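Long-range contact in Alr2269 protein (PDB 3MC9), which is a cyanobacterial Omp85 whose periplasmic POTRA domains probably assist the biogenesis of outer-membrane beta-barrel proteins: residues P136-N148 against Q205-E218. Residues are numbered along the deposited sequence; the frame is centred on the assembly and turned at random.
Sequences PNPVLSKVEIQAN and QVSENGVVTLQVAE
With CG set opposite the backbone N (chi1 -179°), L140 swings its CD1 branch back to V212, whose CG2 stands anti to its own carbonyl carbon; the two side chains meet at about a right angle, and CD1 of L140 lies a tight 3.3 Å from CG2 of V212. V143 and L214 continue this apolar face: the CG1 methyl of V143 presses on CD1 of L214 at 3.6 Å, and both residues pack against F166 of helix 161-166. Farther along, CG2 of I145 meets CG2 of V216, and both side chains touch Y190 of helix 176-192. On the other face, V211, T213, K142, E144 and Q146 make looser contacts, CB of Q146 resting on CG2 of T213.

The backbones of 142-146 and 211-217 run parallel, in register from K142/V211 to Q146/Q215. V212 N donates to K142 O, and V212 O accepts from E144 N (2.8 Å); L214 repeats the pattern between E144 and Q146. The ladder begins at G210 O, which takes S141 N (2.8 Å) and a longer bond from K142 N, both from the same face of its carbonyl plane. G210 closes the type I turn from S207, and its CA makes a CA-H...O contact with V139 O at 3.3 Å, while CG of P138 lies over the turn against S207 O and CG1 of V206. At the far end a water bridges A147 O and E218 N; CB of A147 rests against the carboxylate of E218, which is itself held by Y190, S155 and V156 N.

Strand 142-146 thus forms one edge of a three-stranded mixed sheet, with 211-217 central and two helices covering one face, the beta-alpha-alpha-beta-beta arrangement of a POTRA domain.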
ATOM      1  N   PRO A 136       6.269   7.138   1.101  1.00 42.20           N
ATOM      2  CA  PRO A 136       5.748   6.437   2.266  1.00 42.09           C
ATOM      3  C   PRO A 136       4.309   6.837   2.579  1.00 42.29           C
ATOM      4  O   PRO A 136       3.916   7.984   2.361  1.00 42.55           O
ATOM      5  CB  PRO A 136       6.686   6.876   3.400  1.00 43.16           C
ATOM      6  CG  PRO A 136       7.919   7.352   2.729  1.00 43.64           C
ATOM      7  CD  PRO A 136       7.516   7.862   1.392  1.00 42.62           C
ATOM      8  N   ASN A 137       3.529   5.883   3.077  1.00 41.85           N
ATOM      9  CA  ASN A 137       2.169   6.175   3.546  1.00 42.13           C
ATOM     10  C   ASN A 137       2.238   7.183   4.689  1.00 43.55           C
ATOM     11  O   ASN A 137       3.235   7.224   5.415  1.00 44.18           O
ATOM     12  CB  ASN A 137       1.492   4.911   4.069  1.00 41.66           C
ATOM     13  CG  ASN A 137       0.948   4.015   2.964  1.00 39.88           C
ATOM     14  OD1 ASN A 137       0.452   4.486   1.940  1.00 40.46           O
ATOM     15  ND2 ASN A 137       1.016   2.717   3.188  1.00 36.58           N
ATOM     16  N   PRO A 138       1.182   7.985   4.870  1.00 45.23           N
ATOM     17  CA  PRO A 138       1.163   8.847   6.039  1.00 45.82           C
ATOM     18  C   PRO A 138       0.871   8.044   7.298  1.00 44.70           C
ATOM     19  O   PRO A 138       0.490   6.872   7.207  1.00 43.56           O
ATOM     20  CB  PRO A 138      -0.006   9.784   5.750  1.00 46.28           C
ATOM     21  CG  PRO A 138      -0.962   8.928   5.004  1.00 45.22           C
ATOM     22  CD  PRO A 138      -0.116   7.982   4.179  1.00 45.04           C
ATOM     23  N   VAL A 139       1.054   8.666   8.456  1.00 45.26           N
ATOM     24  CA  VAL A 139       0.690   8.051   9.737  1.00 44.89           C
ATOM     25  C   VAL A 139      -0.828   7.903   9.760  1.00 44.13           C
ATOM     26  O   VAL A 139      -1.542   8.837   9.423  1.00 43.86           O
ATOM     27  CB  VAL A 139       1.148   8.921  10.925  1.00 46.47           C
ATOM     28  CG1 VAL A 139       0.776   8.272  12.253  1.00 47.01           C
ATOM     29  CG2 VAL A 139       2.660   9.173  10.855  1.00 46.97           C
ATOM     30  N   LEU A 140      -1.322   6.715  10.108  1.00 43.85           N
ATOM     31  CA  LEU A 140      -2.778   6.485  10.167  1.00 43.30           C
ATOM     32  C   LEU A 140      -3.382   7.236  11.352  1.00 44.84           C
ATOM     33  O   LEU A 140      -3.067   6.940  12.514  1.00 45.64           O
ATOM     34  CB  LEU A 140      -3.096   4.990  10.263  1.00 41.93           C
ATOM     35  CG  LEU A 140      -4.574   4.594  10.306  1.00 40.45           C
ATOM     36  CD1 LEU A 140      -5.281   4.931   8.983  1.00 38.09           C
ATOM     37  CD2 LEU A 140      -4.715   3.127  10.629  1.00 36.88           C
ATOM     38  N   SER A 141      -4.239   8.213  11.065  1.00 45.54           N
ATOM     39  CA  SER A 141      -4.936   8.931  12.128  1.00 46.94           C
ATOM     40  C   SER A 141      -6.282   8.275  12.412  1.00 46.91           C
ATOM     41  O   SER A 141      -6.662   8.119  13.580  1.00 47.87           O
ATOM     42  CB  SER A 141      -5.117  10.414  11.790  1.00 48.36           C
ATOM     43  OG  SER A 141      -5.826  10.588  10.580  1.00 47.51           O
ATOM     44  N   LYS A 142      -7.005   7.891  11.360  1.00 45.79           N
ATOM     45  CA  LYS A 142      -8.255   7.172  11.551  1.00 44.92           C
ATOM     46  C   LYS A 142      -8.820   6.435  10.330  1.00 42.74           C
ATOM     47  O   LYS A 142      -8.434   6.696   9.190  1.00 41.78           O
ATOM     48  CB  LYS A 142      -9.297   8.118  12.153  1.00 47.49           C
ATOM     49  CG  LYS A 142     -10.283   8.736  11.212  1.00 49.41           C
ATOM     50  CD  LYS A 142     -11.661   8.718  11.837  1.00 52.66           C
ATOM     51  CE  LYS A 142     -12.053  10.025  12.464  1.00 55.92           C
ATOM     52  NZ  LYS A 142     -13.488   9.932  12.868  1.00 58.36           N
ATOM     53  N   VAL A 143      -9.707   5.478  10.610  1.00 41.06           N
ATOM     54  CA  VAL A 143     -10.471   4.770   9.590  1.00 39.65           C
ATOM     55  C   VAL A 143     -11.964   5.084   9.753  1.00 40.71           C
ATOM     56  O   VAL A 143     -12.520   4.954  10.843  1.00 41.26           O
ATOM     57  CB  VAL A 143     -10.232   3.227   9.631  1.00 38.34           C
ATOM     58  CG1 VAL A 143     -11.083   2.520   8.594  1.00 35.23           C
ATOM     59  CG2 VAL A 143      -8.765   2.906   9.401  1.00 36.13           C
ATOM     60  N   GLU A 144     -12.584   5.521   8.661  1.00 41.03           N
ATOM     61  CA  GLU A 144     -14.018   5.789   8.590  1.00 42.19           C
ATOM     62  C   GLU A 144     -14.684   4.820   7.621  1.00 40.71           C
ATOM     63  O   GLU A 144     -14.131   4.545   6.563  1.00 40.06           O
ATOM     64  CB  GLU A 144     -14.255   7.164   7.984  1.00 44.15           C
ATOM     65  CG  GLU A 144     -14.023   8.331   8.872  1.00 48.78           C
ATOM     66  CD  GLU A 144     -14.278   9.638   8.139  1.00 52.95           C
ATOM     67  OE1 GLU A 144     -14.768   9.588   6.985  1.00 56.51           O
ATOM     68  OE2 GLU A 144     -13.994  10.706   8.711  1.00 56.12           O
ATOM     69  N   ILE A 145     -15.889   4.368   7.954  1.00 40.40           N
ATOM     70  CA  ILE A 145     -16.725   3.621   7.025  1.00 39.71           C
ATOM     71  C   ILE A 145     -17.725   4.559   6.370  1.00 41.71           C
ATOM     72  O   ILE A 145     -18.385   5.342   7.043  1.00 43.08           O
ATOM     73  CB  ILE A 145     -17.524   2.527   7.734  1.00 39.78           C
ATOM     74  CG1 ILE A 145     -16.588   1.443   8.277  1.00 38.17           C
ATOM     75  CG2 ILE A 145     -18.589   1.913   6.785  1.00 38.08           C
ATOM     76  CD1 ILE A 145     -17.281   0.513   9.263  1.00 39.56           C
ATOM     77  N   GLN A 146     -17.837   4.470   5.053  1.00 41.91           N
ATOM     78  CA  GLN A 146     -18.810   5.227   4.296  1.00 43.97           C
ATOM     79  C   GLN A 146     -19.742   4.220   3.626  1.00 44.19           C
ATOM     80  O   GLN A 146     -19.356   3.516   2.688  1.00 43.02           O
ATOM     81  CB  GLN A 146     -18.064   6.074   3.274  1.00 44.90           C
ATOM     82  CG  GLN A 146     -18.907   6.839   2.277  1.00 48.49           C
ATOM     83  CD  GLN A 146     -18.038   7.452   1.182  1.00 51.63           C
ATOM     84  OE1 GLN A 146     -17.598   6.767   0.246  1.00 51.92           O
ATOM     85  NE2 GLN A 146     -17.756   8.737   1.318  1.00 53.96           N
ATOM     86  N   ALA A 147     -20.963   4.126   4.129  1.00 45.68           N
ATOM     87  CA  ALA A 147     -21.909   3.122   3.644  1.00 46.78           C
ATOM     88  C   ALA A 147     -22.713   3.647   2.479  1.00 49.54           C
ATOM     89  O   ALA A 147     -23.057   2.896   1.566  1.00 49.84           O
ATOM     90  CB  ALA A 147     -22.848   2.713   4.753  1.00 46.65           C
ATOM     91  N   ASN A 148     -22.990   4.945   2.525  1.00 53.08           N
ATOM     92  CA  ASN A 148     -24.063   5.563   1.760  1.00 56.79           C
ATOM     93  C   ASN A 148     -23.543   6.409   0.599  1.00 59.33           C
ATOM     94  O   ASN A 148     -22.390   6.880   0.636  1.00 59.40           O
ATOM     95  CB  ASN A 148     -24.900   6.443   2.694  1.00 58.70           C
ATOM     96  N   GLN A 205      -9.486   4.593   0.403  1.00 47.61           N
ATOM     97  CA  GLN A 205      -9.015   5.943   0.043  1.00 50.05           C
ATOM     98  C   GLN A 205      -8.330   6.637   1.232  1.00 49.29           C
ATOM     99  O   GLN A 205      -8.919   6.829   2.309  1.00 48.60           O
ATOM    100  CB  GLN A 205     -10.115   6.807  -0.610  1.00 52.11           C
ATOM    101  CG  GLN A 205     -11.439   6.881   0.127  1.00 54.50           C
ATOM    102  CD  GLN A 205     -12.659   6.528  -0.745  1.00 58.15           C
ATOM    103  OE1 GLN A 205     -12.763   6.947  -1.896  1.00 61.97           O
ATOM    104  NE2 GLN A 205     -13.589   5.764  -0.176  1.00 59.37           N
ATOM    105  N   VAL A 206      -7.064   6.979   1.015  1.00 49.41           N
ATOM    106  CA  VAL A 206      -6.189   7.514   2.054  1.00 49.19           C
ATOM    107  C   VAL A 206      -5.919   8.994   1.838  1.00 51.44           C
ATOM    108  O   VAL A 206      -5.488   9.407   0.760  1.00 52.76           O
ATOM    109  CB  VAL A 206      -4.827   6.798   2.078  1.00 48.21           C
ATOM    110  CG1 VAL A 206      -4.036   7.205   3.322  1.00 46.90           C
ATOM    111  CG2 VAL A 206      -5.011   5.300   2.031  1.00 46.70           C
ATOM    112  N   SER A 207      -6.160   9.790   2.874  1.00 52.40           N
ATOM    113  CA  SER A 207      -5.817  11.212   2.847  1.00 54.68           C
ATOM    114  C   SER A 207      -4.377  11.426   3.255  1.00 55.02           C
ATOM    115  O   SER A 207      -3.831  10.647   4.031  1.00 53.67           O
ATOM    116  CB  SER A 207      -6.707  11.994   3.811  1.00 55.31           C
ATOM    117  OG  SER A 207      -7.895  12.402   3.181  1.00 57.41           O
ATOM    118  N   GLU A 208      -3.784  12.514   2.765  1.00 57.46           N
ATOM    119  CA  GLU A 208      -2.475  12.973   3.238  1.00 58.12           C
ATOM    120  C   GLU A 208      -2.463  13.189   4.756  1.00 57.73           C
ATOM    121  O   GLU A 208      -1.416  13.044   5.382  1.00 57.77           O
ATOM    122  CB  GLU A 208      -2.034  14.256   2.523  1.00 60.66           C
ATOM    123  CG  GLU A 208      -1.249  14.024   1.230  1.00 61.60           C
ATOM    124  CD  GLU A 208      -0.488  15.276   0.754  1.00 64.50           C
ATOM    125  OE1 GLU A 208       0.200  15.924   1.572  1.00 63.82           O
ATOM    126  OE2 GLU A 208      -0.568  15.605  -0.447  1.00 66.50           O
ATOM    127  N   ASN A 209      -3.618  13.522   5.338  1.00 57.71           N
ATOM    128  CA  ASN A 209      -3.763  13.603   6.806  1.00 57.51           C
ATOM    129  C   ASN A 209      -3.948  12.233   7.487  1.00 54.54           C
ATOM    130  O   ASN A 209      -4.212  12.173   8.683  1.00 54.86           O
ATOM    131  CB  ASN A 209      -4.934  14.516   7.231  1.00 59.44           C
ATOM    132  CG  ASN A 209      -5.371  15.473   6.136  1.00 63.42           C
ATOM    133  OD1 ASN A 209      -5.595  15.064   4.987  1.00 65.93           O
ATOM    134  ND2 ASN A 209      -5.501  16.753   6.483  1.00 67.07           N
ATOM    135  N   GLY A 210      -3.854  11.140   6.732  1.00 51.86           N
ATOM    136  CA  GLY A 210      -3.912   9.797   7.321  1.00 48.91           C
ATOM    137  C   GLY A 210      -5.300   9.302   7.710  1.00 46.77           C
ATOM    138  O   GLY A 210      -5.429   8.423   8.564  1.00 45.43           O
ATOM    139  N   VAL A 211      -6.328   9.869   7.089  1.00 45.60           N
ATOM    140  CA  VAL A 211      -7.685   9.378   7.232  1.00 44.24           C
ATOM    141  C   VAL A 211      -7.953   8.392   6.103  1.00 42.38           C
ATOM    142  O   VAL A 211      -7.885   8.745   4.938  1.00 42.82           O
ATOM    143  CB  VAL A 211      -8.744  10.511   7.171  1.00 45.87           C
ATOM    144  CG1 VAL A 211     -10.161   9.915   7.213  1.00 45.04           C
ATOM    145  CG2 VAL A 211      -8.539  11.535   8.319  1.00 46.63           C
ATOM    146  N   VAL A 212      -8.237   7.149   6.465  1.00 40.29           N
ATOM    147  CA  VAL A 212      -8.649   6.132   5.511  1.00 38.92           C
ATOM    148  C   VAL A 212     -10.165   6.013   5.499  1.00 38.84           C
ATOM    149  O   VAL A 212     -10.773   5.723   6.528  1.00 39.00           O
ATOM    150  CB  VAL A 212      -8.080   4.763   5.871  1.00 37.59           C
ATOM    151  CG1 VAL A 212      -8.554   3.688   4.859  1.00 36.37           C
ATOM    152  CG2 VAL A 212      -6.576   4.836   5.949  1.00 38.00           C
ATOM    153  N   THR A 213     -10.762   6.202   4.329  1.00 38.55           N
ATOM    154  CA  THR A 213     -12.183   6.010   4.155  1.00 38.49           C
ATOM    155  C   THR A 213     -12.427   4.690   3.420  1.00 37.23           C
ATOM    156  O   THR A 213     -11.941   4.498   2.299  1.00 38.04           O
ATOM    157  CB  THR A 213     -12.806   7.161   3.357  1.00 40.00           C
ATOM    158  OG1 THR A 213     -12.430   8.412   3.953  1.00 41.55           O
ATOM    159  CG2 THR A 213     -14.324   7.035   3.303  1.00 40.40           C
ATOM    160  N   LEU A 214     -13.168   3.791   4.063  1.00 35.85           N
ATOM    161  CA  LEU A 214     -13.584   2.514   3.469  1.00 35.21           C
ATOM    162  C   LEU A 214     -15.049   2.598   3.053  1.00 35.87           C
ATOM    163  O   LEU A 214     -15.949   2.720   3.886  1.00 36.13           O
ATOM    164  CB  LEU A 214     -13.422   1.370   4.462  1.00 34.02           C
ATOM    165  CG  LEU A 214     -12.042   1.166   5.073  1.00 32.78           C
ATOM    166  CD1 LEU A 214     -12.105   0.043   6.134  1.00 29.67           C
ATOM    167  CD2 LEU A 214     -11.050   0.843   3.960  1.00 31.09           C
ATOM    168  N   GLN A 215     -15.271   2.552   1.754  1.00 36.14           N
ATOM    169  CA  GLN A 215     -16.597   2.541   1.182  1.00 36.50           C
ATOM    170  C   GLN A 215     -17.045   1.088   1.204  1.00 34.48           C
ATOM    171  O   GLN A 215     -16.319   0.241   0.694  1.00 32.61           O
ATOM    172  CB  GLN A 215     -16.467   3.042  -0.249  1.00 38.97           C
ATOM    173  CG  GLN A 215     -17.711   3.592  -0.866  1.00 43.98           C
ATOM    174  CD  GLN A 215     -17.371   4.528  -2.033  1.00 51.11           C
ATOM    175  OE1 GLN A 215     -17.007   4.083  -3.123  1.00 53.19           O
ATOM    176  NE2 GLN A 215     -17.470   5.835  -1.792  1.00 55.57           N
ATOM    177  N   VAL A 216     -18.214   0.811   1.796  1.00 33.21           N
ATOM    178  CA  VAL A 216     -18.741  -0.544   1.952  1.00 31.99           C
ATOM    179  C   VAL A 216     -20.162  -0.645   1.392  1.00 32.01           C
ATOM    180  O   VAL A 216     -21.008   0.192   1.691  1.00 32.67           O
ATOM    181  CB  VAL A 216     -18.782  -0.979   3.443  1.00 31.41           C
ATOM    182  CG1 VAL A 216     -19.262  -2.411   3.567  1.00 30.68           C
ATOM    183  CG2 VAL A 216     -17.426  -0.847   4.075  1.00 31.10           C
ATOM    184  N   ALA A 217     -20.398  -1.656   0.559  1.00 31.01           N
ATOM    185  CA  ALA A 217     -21.744  -2.036   0.140  1.00 30.95           C
ATOM    186  C   ALA A 217     -22.210  -3.007   1.198  1.00 29.40           C
ATOM    187  O   ALA A 217     -21.857  -4.159   1.179  1.00 28.23           O
ATOM    188  CB  ALA A 217     -21.728  -2.708  -1.237  1.00 31.56           C
ATOM    189  N   GLU A 218     -22.959  -2.513   2.165  1.00 29.27           N
ATOM    190  CA  GLU A 218     -23.310  -3.302   3.339  1.00 28.51           C
ATOM    191  C   GLU A 218     -24.387  -4.312   3.057  1.00 29.36           C
ATOM    192  O   GLU A 218     -24.415  -5.370   3.660  1.00 29.47           O
ATOM    193  CB  GLU A 218     -23.793  -2.356   4.462  1.00 29.34           C
ATOM    194  CG  GLU A 218     -22.720  -1.366   4.866  1.00 28.73           C
ATOM    195  CD  GLU A 218     -23.048  -0.598   6.126  1.00 31.74           C
ATOM    196  OE1 GLU A 218     -24.221  -0.254   6.326  1.00 33.36           O
ATOM    197  OE2 GLU A 218     -22.100  -0.315   6.888  1.00 33.15           O
TER
HETATM  198  O   HOH W   1     -24.376   0.073   2.153  1.00 31.27           O